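Side-chain contacts in glycosylation Associate Protein 1 (Streptococcus agalactiae serotype V, PDB 6OYC), which is a GT-B-related component of the accessory Sec system and, with its Gap2 and Gap3 partners, probably assists secretion of glycosylated adhesins, perhaps by binding their sugars: residues L63-L68 with F125-N130; M40-G45 with L69-Y74. All blocks are in the same frame, centred on the assembly; numbering follows the deposited sequence.

Contact 1 of 2, residues L63-L68 with F125-N130; sequences LHRYDL and FGEEGN
R65 carries the contact, meeting E127 and E128 together, while H64 just before it is linked to E128 OE2 through a water whose bond to that oxygen is weak. The long side chain of R65, bent at chi3 (-106°), turns NE and NH2 side-on to the carboxylate of E128: R65 NE to E128 OE2 is 2.6 Å and R65 NH2 to E128 OE1 is 2.8 Å. Both bonds are nearly straight and use the syn lone pairs, with guanidinium and carboxylate planes only 8° apart, the classic paired salt bridge that arginine suits. E127 approaches differently. Its OE1 lies well out of the guanidinium plane, over its face and 3.5 Å from R65 CZ, where no N-H points at it, so the attraction is one of charge alone; a hydrogen bond to Y20 holds E127 OE1. R65 probably helps keep both acids ionised although they lie close together. A Schellman motif closes the helix: D67, at positive phi, is its C-prime residue, and L68 N returns to L63 O. The acidic pair rides on a type I turn from G126 to G129, where G129 takes a positive phi that suits glycine. This hairpin loop joins strands 118-125 and 131-138 of the antiparallel sheet and is tied by the network to the C-terminal end of helix 59-65, whose Y61 also touches E128 and N130.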
loop_
_atom_site.group_PDB
_atom_site.type_symbol
_atom_site.label_atom_id
_atom_site.label_comp_id
_atom_site.label_asym_id
_atom_site.label_seq_id
_atom_site.Cartn_x
_atom_site.Cartn_y
_atom_site.Cartn_z
ATOM N N LEU A 63 -3.408 -2.066 9.804
ATOM C CA LEU A 63 -2.541 -3.139 10.289
ATOM C C LEU A 63 -3.205 -4.490 10.130
ATOM O O LEU A 63 -2.538 -5.487 9.820
ATOM C CB LEU A 63 -2.170 -2.919 11.754
ATOM C CG LEU A 63 -1.276 -1.702 12.045
ATOM C CD1 LEU A 63 -1.005 -1.592 13.525
ATOM C CD2 LEU A 63 0.025 -1.775 11.256
ATOM N N HIS A 64 -4.518 -4.539 10.358
ATOM C CA HIS A 64 -5.248 -5.788 10.217
ATOM C C HIS A 64 -5.097 -6.355 8.819
ATOM O O HIS A 64 -5.038 -7.576 8.648
ATOM C CB HIS A 64 -6.723 -5.572 10.520
ATOM C CG HIS A 64 -7.548 -6.793 10.307
ATOM N ND1 HIS A 64 -8.433 -6.915 9.262
ATOM C CD2 HIS A 64 -7.604 -7.961 10.993
ATOM C CE1 HIS A 64 -9.017 -8.099 9.321
ATOM N NE2 HIS A 64 -8.523 -8.754 10.358
ATOM N N ARG A 65 -5.005 -5.474 7.820
ATOM C CA ARG A 65 -4.881 -5.897 6.433
ATOM C C ARG A 65 -3.607 -6.689 6.203
ATOM O O ARG A 65 -3.559 -7.517 5.294
ATOM C CB ARG A 65 -4.886 -4.674 5.518
ATOM C CG ARG A 65 -6.040 -4.553 4.575
ATOM C CD ARG A 65 -6.000 -3.183 3.926
ATOM N NE ARG A 65 -7.040 -2.323 4.466
ATOM C CZ ARG A 65 -6.943 -1.001 4.537
ATOM N NH1 ARG A 65 -5.845 -0.406 4.098
ATOM N NH2 ARG A 65 -7.949 -0.285 5.028
ATOM N N TYR A 66 -2.564 -6.443 7.006
ATOM C CA TYR A 66 -1.286 -7.116 6.824
ATOM C C TYR A 66 -0.991 -8.124 7.929
ATOM O O TYR A 66 0.165 -8.515 8.108
ATOM C CB TYR A 66 -0.172 -6.077 6.710
ATOM C CG TYR A 66 -0.407 -5.155 5.535
ATOM C CD1 TYR A 66 -0.081 -5.559 4.244
ATOM C CD2 TYR A 66 -1.009 -3.904 5.708
ATOM C CE1 TYR A 66 -0.318 -4.740 3.157
ATOM C CE2 TYR A 66 -1.246 -3.063 4.624
ATOM C CZ TYR A 66 -0.890 -3.491 3.345
ATOM O OH TYR A 66 -1.110 -2.698 2.234
ATOM N N ASP A 67 -2.020 -8.570 8.658
ATOM C CA ASP A 67 -1.845 -9.520 9.766
ATOM C C ASP A 67 -0.854 -8.980 10.798
ATOM O O ASP A 67 -0.017 -9.717 11.331
ATOM C CB ASP A 67 -1.400 -10.900 9.267
ATOM C CG ASP A 67 -2.379 -11.522 8.280
ATOM O OD1 ASP A 67 -3.600 -11.271 8.378
ATOM O OD2 ASP A 67 -1.919 -12.266 7.388
ATOM N N LEU A 68 -0.930 -7.671 11.060
ATOM C CA LEU A 68 -0.058 -7.013 12.023
ATOM C C LEU A 68 -0.816 -6.332 13.153
ATOM O O LEU A 68 -0.192 -5.687 13.993
ATOM C CB LEU A 68 0.833 -5.984 11.328
ATOM C CG LEU A 68 1.930 -6.547 10.430
ATOM C CD1 LEU A 68 2.613 -5.413 9.702
ATOM C CD2 LEU A 68 2.920 -7.338 11.266
ATOM N N PHE A 125 -17.104 5.591 2.973
ATOM C CA PHE A 125 -16.833 4.331 3.645
ATOM C C PHE A 125 -15.440 3.823 3.292
ATOM O O PHE A 125 -14.940 4.044 2.186
ATOM C CB PHE A 125 -17.905 3.283 3.296
ATOM C CG PHE A 125 -19.305 3.754 3.579
ATOM C CD1 PHE A 125 -20.022 4.470 2.624
ATOM C CD2 PHE A 125 -19.877 3.545 4.815
ATOM C CE1 PHE A 125 -21.308 4.937 2.892
ATOM C CE2 PHE A 125 -21.156 3.990 5.085
ATOM C CZ PHE A 125 -21.870 4.691 4.115
ATOM N N GLY A 126 -14.809 3.158 4.258
ATOM C CA GLY A 126 -13.488 2.612 4.061
ATOM C C GLY A 126 -13.483 1.321 3.255
ATOM O O GLY A 126 -14.516 0.771 2.864
ATOM N N GLU A 127 -12.263 0.833 3.022
ATOM C CA GLU A 127 -12.079 -0.455 2.373
ATOM C C GLU A 127 -12.814 -1.558 3.129
ATOM O O GLU A 127 -13.389 -2.463 2.516
ATOM C CB GLU A 127 -10.582 -0.768 2.267
ATOM C CG GLU A 127 -10.245 -1.943 1.356
ATOM C CD GLU A 127 -8.744 -2.208 1.281
ATOM O OE1 GLU A 127 -7.975 -1.222 1.198
ATOM O OE2 GLU A 127 -8.336 -3.398 1.297
ATOM N N GLU A 128 -12.803 -1.500 4.458
ATOM C CA GLU A 128 -13.479 -2.499 5.273
ATOM C C GLU A 128 -14.925 -2.108 5.550
ATOM O O GLU A 128 -15.596 -2.779 6.336
ATOM C CB GLU A 128 -12.716 -2.730 6.598
ATOM C CG GLU A 128 -11.379 -3.506 6.465
ATOM C CD GLU A 128 -10.237 -2.664 5.889
ATOM O OE1 GLU A 128 -10.250 -1.429 6.065
ATOM O OE2 GLU A 128 -9.325 -3.240 5.263
ATOM N N GLY A 129 -15.410 -1.029 4.926
ATOM C CA GLY A 129 -16.790 -0.611 5.045
ATOM C C GLY A 129 -17.093 0.315 6.204
ATOM O O GLY A 129 -18.223 0.808 6.303
ATOM N N ASN A 130 -16.130 0.570 7.080
ATOM C CA ASN A 130 -16.372 1.430 8.226
ATOM C C ASN A 130 -16.514 2.887 7.780
ATOM O O ASN A 130 -15.859 3.338 6.834
ATOM C CB ASN A 130 -15.228 1.291 9.229
ATOM C CG ASN A 130 -13.868 1.643 8.621
ATOM O OD1 ASN A 130 -13.494 1.142 7.555
ATOM N ND2 ASN A 130 -13.132 2.518 9.296
HETATM O O HOH W 1 -8.401 -4.713 7.638
#

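Contact 2 of 2, residues M40-G45 with L69-Y74; sequences MFDYAG and LESGYY
D42 and S71 meet at the edge of a Rossmann-like parallel sheet, where helix 33-43 ends beside the turn leading into strand 73-75, the outermost strand on that side. Their touch is narrow, burying just 54 Å² between the segments, and it rests on two small polar side chains. The aspartate sends one carboxylate oxygen towards the serine hydroxyl, D42 OD2 lying 2.8 Å from S71 OG, but the angle is too poor to count as a hydrogen bond. D42 CG stands beside its backbone N and opposite the carbonyl carbon (chi1 -83°), which carries the carboxylate away from the helix towards the turn. A short, hydroxyl-bearing serine suits the facing position, for the two CA atoms are 8.1 Å apart.

This touch is the loose, outer side of the helix, and both residues remain partly exposed to solvent, where polar side chains are at home. The close packing belongs to the helix's other face, where the F41 ring sits edge-to-face with F2 and F4 and M40 lies against L506 and V507 of helix 505-512, large apolar residues fitting these buried places. G45 takes the positive phi that closes the helix in a Schellman motif, an easy conformation for glycine. G72, at a positive phi that calls for glycine, already pairs its backbone with L50, and Y74 continues with L50 and V52. At the helix end, A44 N bonds to M40 O at 2.9 Å and G45 N to D42 O at 2.8 Å.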
loop_
_atom_site.group_PDB
_atom_site.type_symbol
_atom_site.label_atom_id
_atom_site.label_comp_id
_atom_site.label_asym_id
_atom_site.label_seq_id
_atom_site.Cartn_x
_atom_site.Cartn_y
_atom_site.Cartn_z
ATOM N N MET A 40 8.654 -10.813 8.905
ATOM C CA MET A 40 9.726 -11.791 9.037
ATOM C C MET A 40 10.389 -11.722 10.404
ATOM O O MET A 40 10.858 -12.750 10.913
ATOM C CB MET A 40 10.759 -11.612 7.930
ATOM C CG MET A 40 11.407 -10.270 7.875
ATOM S SD MET A 40 13.073 -10.463 7.203
ATOM C CE MET A 40 12.799 -10.351 5.455
ATOM N N PHE A 41 10.433 -10.541 11.024
ATOM C CA PHE A 41 10.866 -10.509 12.414
ATOM C C PHE A 41 9.870 -11.239 13.302
ATOM O O PHE A 41 10.271 -11.870 14.286
ATOM C CB PHE A 41 11.077 -9.069 12.884
ATOM C CG PHE A 41 12.423 -8.526 12.523
ATOM C CD1 PHE A 41 12.770 -8.349 11.199
ATOM C CD2 PHE A 41 13.364 -8.246 13.502
ATOM C CE1 PHE A 41 14.018 -7.879 10.854
ATOM C CE2 PHE A 41 14.622 -7.775 13.164
ATOM C CZ PHE A 41 14.949 -7.580 11.843
ATOM N N ASP A 42 8.579 -11.178 12.955
ATOM C CA ASP A 42 7.553 -11.931 13.676
ATOM C C ASP A 42 7.744 -13.432 13.492
ATOM O O ASP A 42 7.793 -14.186 14.473
ATOM C CB ASP A 42 6.156 -11.521 13.189
ATOM C CG ASP A 42 5.644 -10.255 13.862
ATOM O OD1 ASP A 42 6.418 -9.644 14.631
ATOM O OD2 ASP A 42 4.472 -9.878 13.628
ATOM N N TYR A 43 7.814 -13.883 12.235
ATOM C CA TYR A 43 8.147 -15.270 11.929
ATOM C C TYR A 43 9.400 -15.711 12.668
ATOM O O TYR A 43 9.524 -16.887 13.039
ATOM C CB TYR A 43 8.373 -15.449 10.423
ATOM C CG TYR A 43 7.144 -15.294 9.556
ATOM C CD1 TYR A 43 5.876 -15.583 10.050
ATOM C CD2 TYR A 43 7.252 -14.869 8.238
ATOM C CE1 TYR A 43 4.748 -15.449 9.251
ATOM C CE2 TYR A 43 6.136 -14.718 7.439
ATOM C CZ TYR A 43 4.889 -15.017 7.948
ATOM O OH TYR A 43 3.776 -14.887 7.159
ATOM N N ALA A 44 10.345 -14.788 12.874
ATOM C CA ALA A 44 11.603 -15.100 13.527
ATOM C C ALA A 44 11.500 -15.013 15.036
ATOM O O ALA A 44 12.494 -15.265 15.722
ATOM C CB ALA A 44 12.709 -14.166 13.032
ATOM N N GLY A 45 10.334 -14.650 15.566
ATOM C CA GLY A 45 10.159 -14.597 17.005
ATOM C C GLY A 45 10.778 -13.409 17.708
ATOM O O GLY A 45 10.895 -13.437 18.936
ATOM N N LEU A 69 -2.142 -6.463 13.203
ATOM C CA LEU A 69 -2.910 -5.779 14.235
ATOM C C LEU A 69 -2.459 -6.183 15.634
ATOM O O LEU A 69 -2.594 -5.405 16.575
ATOM C CB LEU A 69 -4.393 -6.066 14.054
ATOM C CG LEU A 69 -5.325 -5.413 15.072
ATOM C CD1 LEU A 69 -5.223 -3.914 14.986
ATOM C CD2 LEU A 69 -6.762 -5.872 14.857
ATOM N N GLU A 70 -1.928 -7.384 15.788
ATOM C CA GLU A 70 -1.481 -7.872 17.079
ATOM C C GLU A 70 -0.028 -7.519 17.359
ATOM O O GLU A 70 0.494 -7.897 18.406
ATOM C CB GLU A 70 -1.665 -9.403 17.154
ATOM C CG GLU A 70 -3.136 -9.877 17.088
ATOM C CD GLU A 70 -3.743 -9.741 15.691
ATOM O OE1 GLU A 70 -2.989 -9.587 14.703
ATOM O OE2 GLU A 70 -4.983 -9.758 15.577
ATOM N N SER A 71 0.642 -6.825 16.443
ATOM C CA SER A 71 2.086 -6.685 16.547
ATOM C C SER A 71 2.537 -5.604 17.517
ATOM O O SER A 71 3.724 -5.575 17.857
ATOM C CB SER A 71 2.696 -6.420 15.169
ATOM O OG SER A 71 3.094 -7.644 14.569
ATOM N N GLY A 72 1.644 -4.739 17.995
ATOM C CA GLY A 72 2.084 -3.744 18.963
ATOM C C GLY A 72 2.522 -2.456 18.284
ATOM O O GLY A 72 3.308 -2.477 17.324
ATOM N N TYR A 73 2.012 -1.318 18.752
ATOM C CA TYR A 73 2.345 -0.070 18.094
ATOM C C TYR A 73 2.229 1.068 19.081
ATOM O O TYR A 73 1.492 0.996 20.073
ATOM C CB TYR A 73 1.441 0.210 16.886
ATOM C CG TYR A 73 -0.002 0.486 17.251
ATOM C CD1 TYR A 73 -0.912 -0.565 17.419
ATOM C CD2 TYR A 73 -0.461 1.784 17.442
ATOM C CE1 TYR A 73 -2.243 -0.323 17.754
ATOM C CE2 TYR A 73 -1.795 2.035 17.769
ATOM C CZ TYR A 73 -2.679 0.975 17.918
ATOM O OH TYR A 73 -3.994 1.222 18.253
ATOM N N TYR A 74 2.970 2.128 18.771
ATOM C CA TYR A 74 2.861 3.419 19.426
ATOM C C TYR A 74 2.538 4.453 18.351
ATOM O O TYR A 74 3.203 4.501 17.310
ATOM C CB TYR A 74 4.161 3.787 20.172
ATOM C CG TYR A 74 4.205 5.236 20.589
ATOM C CD1 TYR A 74 3.609 5.659 21.776
ATOM C CD2 TYR A 74 4.817 6.192 19.777
ATOM C CE1 TYR A 74 3.646 7.005 22.152
ATOM C CE2 TYR A 74 4.853 7.515 20.139
ATOM C CZ TYR A 74 4.267 7.918 21.325
ATOM O OH TYR A 74 4.301 9.249 21.664
#

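From the N terminus the chain runs through helix 33-43, whose last turn supplies the first half of contact 2, then through strand 48-52 and helix 59-65 to the first half of contact 1. The turn after that helix leads at once into 69-74, which closes contact 2 across 23 residues that include strand 48-52 and helix 59-65. The chain must travel on to the 125-130 hairpin before contact 1 closes, so the two cross. Contact 2 stays within the edge of the parallel sheet domain, whereas contact 1 joins that domain to the long antiparallel sheet. Although their centres lie about 17 Å apart, they meet where L68 CD2 packs 3.8 Å from D42 OD2.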